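PDB 3DFM: teicoplanin pseudoaglycone deacetylases Orf2 from Actinoplanes teichomyceticus, which probably removes an N-acetyl group from teicoplanin pseudoaglycone by hydrolysing its amide bond, as a zinc-binding member of the PIG-L de-N-acetylase family. Local coordinates for residues V182-D187 against W265-S270. Numbering follows the deposited sequence.
Sequences VRLWED and WPVVRS. With ZN (zinc ion), chain E.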
loop_
_atom_site.group_PDB
_atom_site.type_symbol
_atom_site.label_atom_id
_atom_site.label_comp_id
_atom_site.label_asym_id
_atom_site.label_seq_id
_atom_site.Cartn_x
_atom_site.Cartn_y
_atom_site.Cartn_z
ATOM N N VAL A 182 1.295 -14.437 7.271
ATOM C CA VAL A 182 1.248 -13.258 6.416
ATOM C C VAL A 182 0.744 -13.618 5.009
ATOM O O VAL A 182 1.044 -14.692 4.487
ATOM C CB VAL A 182 2.626 -12.519 6.401
ATOM C CG1 VAL A 182 3.725 -13.397 5.814
ATOM C CG2 VAL A 182 2.542 -11.177 5.662
ATOM N N ARG A 183 -0.064 -12.727 4.429
ATOM C CA ARG A 183 -0.549 -12.886 3.071
ATOM C C ARG A 183 -0.210 -11.601 2.314
ATOM O O ARG A 183 -0.119 -10.530 2.921
ATOM C CB ARG A 183 -2.069 -13.117 3.051
ATOM C CG ARG A 183 -2.528 -14.454 3.623
ATOM C CD ARG A 183 -4.017 -14.717 3.347
ATOM N NE ARG A 183 -4.256 -15.012 1.929
ATOM C CZ ARG A 183 -4.192 -16.231 1.402
ATOM N NH1 ARG A 183 -3.891 -17.269 2.176
ATOM N NH2 ARG A 183 -4.409 -16.418 0.106
ATOM N N LEU A 184 -0.036 -11.705 1.000
ATOM C CA LEU A 184 0.168 -10.508 0.175
ATOM C C LEU A 184 -1.021 -10.311 -0.766
ATOM O O LEU A 184 -1.476 -11.263 -1.378
ATOM C CB LEU A 184 1.481 -10.574 -0.620
ATOM C CG LEU A 184 2.755 -10.915 0.168
ATOM C CD1 LEU A 184 3.947 -11.028 -0.764
ATOM C CD2 LEU A 184 3.042 -9.919 1.285
ATOM N N TRP A 185 -1.507 -9.074 -0.864
ATOM C CA TRP A 185 -2.545 -8.718 -1.821
ATOM C C TRP A 185 -1.936 -8.338 -3.169
ATOM O O TRP A 185 -0.781 -7.939 -3.247
ATOM C CB TRP A 185 -3.428 -7.579 -1.294
ATOM C CG TRP A 185 -2.771 -6.219 -1.062
ATOM C CD1 TRP A 185 -2.161 -5.405 -2.000
ATOM C CD2 TRP A 185 -2.740 -5.497 0.173
ATOM N NE1 TRP A 185 -1.723 -4.245 -1.400
ATOM C CE2 TRP A 185 -2.076 -4.273 -0.069
ATOM C CE3 TRP A 185 -3.210 -5.771 1.474
ATOM C CZ2 TRP A 185 -1.861 -3.323 0.944
ATOM C CZ3 TRP A 185 -2.986 -4.822 2.485
ATOM C CH2 TRP A 185 -2.314 -3.618 2.211
ATOM N N GLU A 186 -2.729 -8.479 -4.222
ATOM C CA GLU A 186 -2.322 -8.054 -5.544
ATOM C C GLU A 186 -2.484 -6.544 -5.622
ATOM O O GLU A 186 -3.602 -6.037 -5.476
ATOM C CB GLU A 186 -3.204 -8.739 -6.582
ATOM C CG GLU A 186 -2.899 -8.332 -8.006
ATOM C CD GLU A 186 -3.855 -8.963 -9.007
ATOM O OE1 GLU A 186 -5.073 -9.063 -8.720
ATOM O OE2 GLU A 186 -3.379 -9.348 -10.089
ATOM N N ASP A 187 -1.377 -5.836 -5.849
ATOM C CA ASP A 187 -1.379 -4.360 -5.883
ATOM C C ASP A 187 -2.277 -3.815 -6.991
ATOM O O ASP A 187 -2.084 -4.148 -8.166
ATOM C CB ASP A 187 0.037 -3.807 -6.086
ATOM C CG ASP A 187 1.050 -4.377 -5.097
ATOM O OD1 ASP A 187 1.636 -3.595 -4.319
ATOM O OD2 ASP A 187 1.248 -5.605 -5.095
ATOM N N TRP A 265 -2.001 -14.042 -1.922
ATOM C CA TRP A 265 -1.132 -15.212 -1.846
ATOM C C TRP A 265 -0.570 -15.330 -0.415
ATOM O O TRP A 265 -0.113 -14.334 0.152
ATOM C CB TRP A 265 0.069 -15.051 -2.771
ATOM C CG TRP A 265 -0.208 -14.883 -4.231
ATOM C CD1 TRP A 265 -0.232 -15.863 -5.175
ATOM C CD2 TRP A 265 -0.445 -13.650 -4.919
ATOM N NE1 TRP A 265 -0.483 -15.323 -6.419
ATOM C CE2 TRP A 265 -0.620 -13.963 -6.290
ATOM C CE3 TRP A 265 -0.522 -12.311 -4.515
ATOM C CZ2 TRP A 265 -0.878 -12.985 -7.261
ATOM C CZ3 TRP A 265 -0.769 -11.331 -5.492
ATOM C CH2 TRP A 265 -0.952 -11.679 -6.839
ATOM N N PRO A 266 -0.542 -16.556 0.147
ATOM C CA PRO A 266 0.153 -16.718 1.431
ATOM C C PRO A 266 1.655 -16.661 1.192
ATOM O O PRO A 266 2.110 -17.050 0.118
ATOM C CB PRO A 266 -0.261 -18.119 1.883
ATOM C CG PRO A 266 -0.521 -18.869 0.598
ATOM C CD PRO A 266 -1.105 -17.828 -0.347
ATOM N N VAL A 267 2.408 -16.141 2.162
ATOM C CA VAL A 267 3.868 -16.174 2.097
ATOM C C VAL A 267 4.369 -17.293 3.001
ATOM O O VAL A 267 3.945 -17.413 4.157
ATOM C CB VAL A 267 4.525 -14.837 2.505
ATOM C CG1 VAL A 267 6.059 -14.925 2.362
ATOM C CG2 VAL A 267 3.994 -13.724 1.644
ATOM N N VAL A 268 5.241 -18.131 2.452
ATOM C CA VAL A 268 5.765 -19.275 3.180
ATOM C C VAL A 268 7.267 -19.306 3.016
ATOM O O VAL A 268 7.814 -18.647 2.115
ATOM C CB VAL A 268 5.154 -20.604 2.684
ATOM C CG1 VAL A 268 3.626 -20.595 2.832
ATOM C CG2 VAL A 268 5.585 -20.912 1.237
ATOM N N ARG A 269 7.937 -20.031 3.909
ATOM C CA ARG A 269 9.375 -20.220 3.795
ATOM C C ARG A 269 9.711 -21.169 2.645
ATOM O O ARG A 269 9.027 -22.177 2.430
ATOM C CB ARG A 269 9.980 -20.719 5.113
ATOM C CG ARG A 269 9.905 -19.713 6.265
ATOM C CD ARG A 269 10.783 -18.487 6.034
ATOM N NE ARG A 269 12.212 -18.794 6.084
ATOM C CZ ARG A 269 13.187 -17.916 5.833
ATOM N NH1 ARG A 269 12.905 -16.659 5.514
ATOM N NH2 ARG A 269 14.454 -18.291 5.902
ATOM N N SER A 270 10.757 -20.814 1.896
ATOM C CA SER A 270 11.261 -21.631 0.812
ATOM C C SER A 270 11.820 -22.923 1.374
ATOM O O SER A 270 12.237 -22.969 2.543
ATOM C CB SER A 270 12.371 -20.892 0.061
ATOM O OG SER A 270 11.850 -19.726 -0.561
HETATM ZN ZN ZN E . -4.717 -10.293 -11.297
HETATM O O HOH W 1 2.679 -16.914 6.477
HETATM O O HOH W 2 -4.395 -12.689 -10.564
#
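Leu184 and Trp265 face each other as an antiparallel hydrogen-bonded pair, Leu184 N giving to Trp265 O at 2.8 Å and Trp265 N to Leu184 O at 2.9 Å, while Val267 N reaches Val182 O almost straight, at 175°. Past that last bond the strands diverge, and one water bridges Val182 N and Val267 O. Arg183 and Pro266, the non-hydrogen-bonded pair, lie side by side; bent at chi3 (71°), the arginine brings NH2 to 3.6 Å from Pro266 CD, with Pro266 N beneath one guanidinium face and NH2 hydrogen-bonded to Thr264 OG1. Cutting Arg183 back to an alanine is likely to uncover the proline ring and leave Thr264 OG1 without that partner. On the face that carries Leu184 and Trp265, Val267 CG2 presses tightly on Leu184 CG at 3.4 Å; Val267 CB also meets Val182 CG1. The Trp265 indole sends its benzo edge along the chain, CZ3 lying 3.6 Å from Glu186 CA and CH2 against Glu186 CB. From there the glutamate, CG anti to its N (chi1 178°), extends to bind a zinc ion through OE2 at 2.0 Å, with His250 and a water, an ion distinct from that held by His16, Asp19 and His164. Strand 263-269 adds an antiparallel member to the Rossmann-like parallel sheet, between strand 182-185, itself beside 151-155, and strand 204-211; helix 162-177 packs on Val182 and Val267 through Leu172.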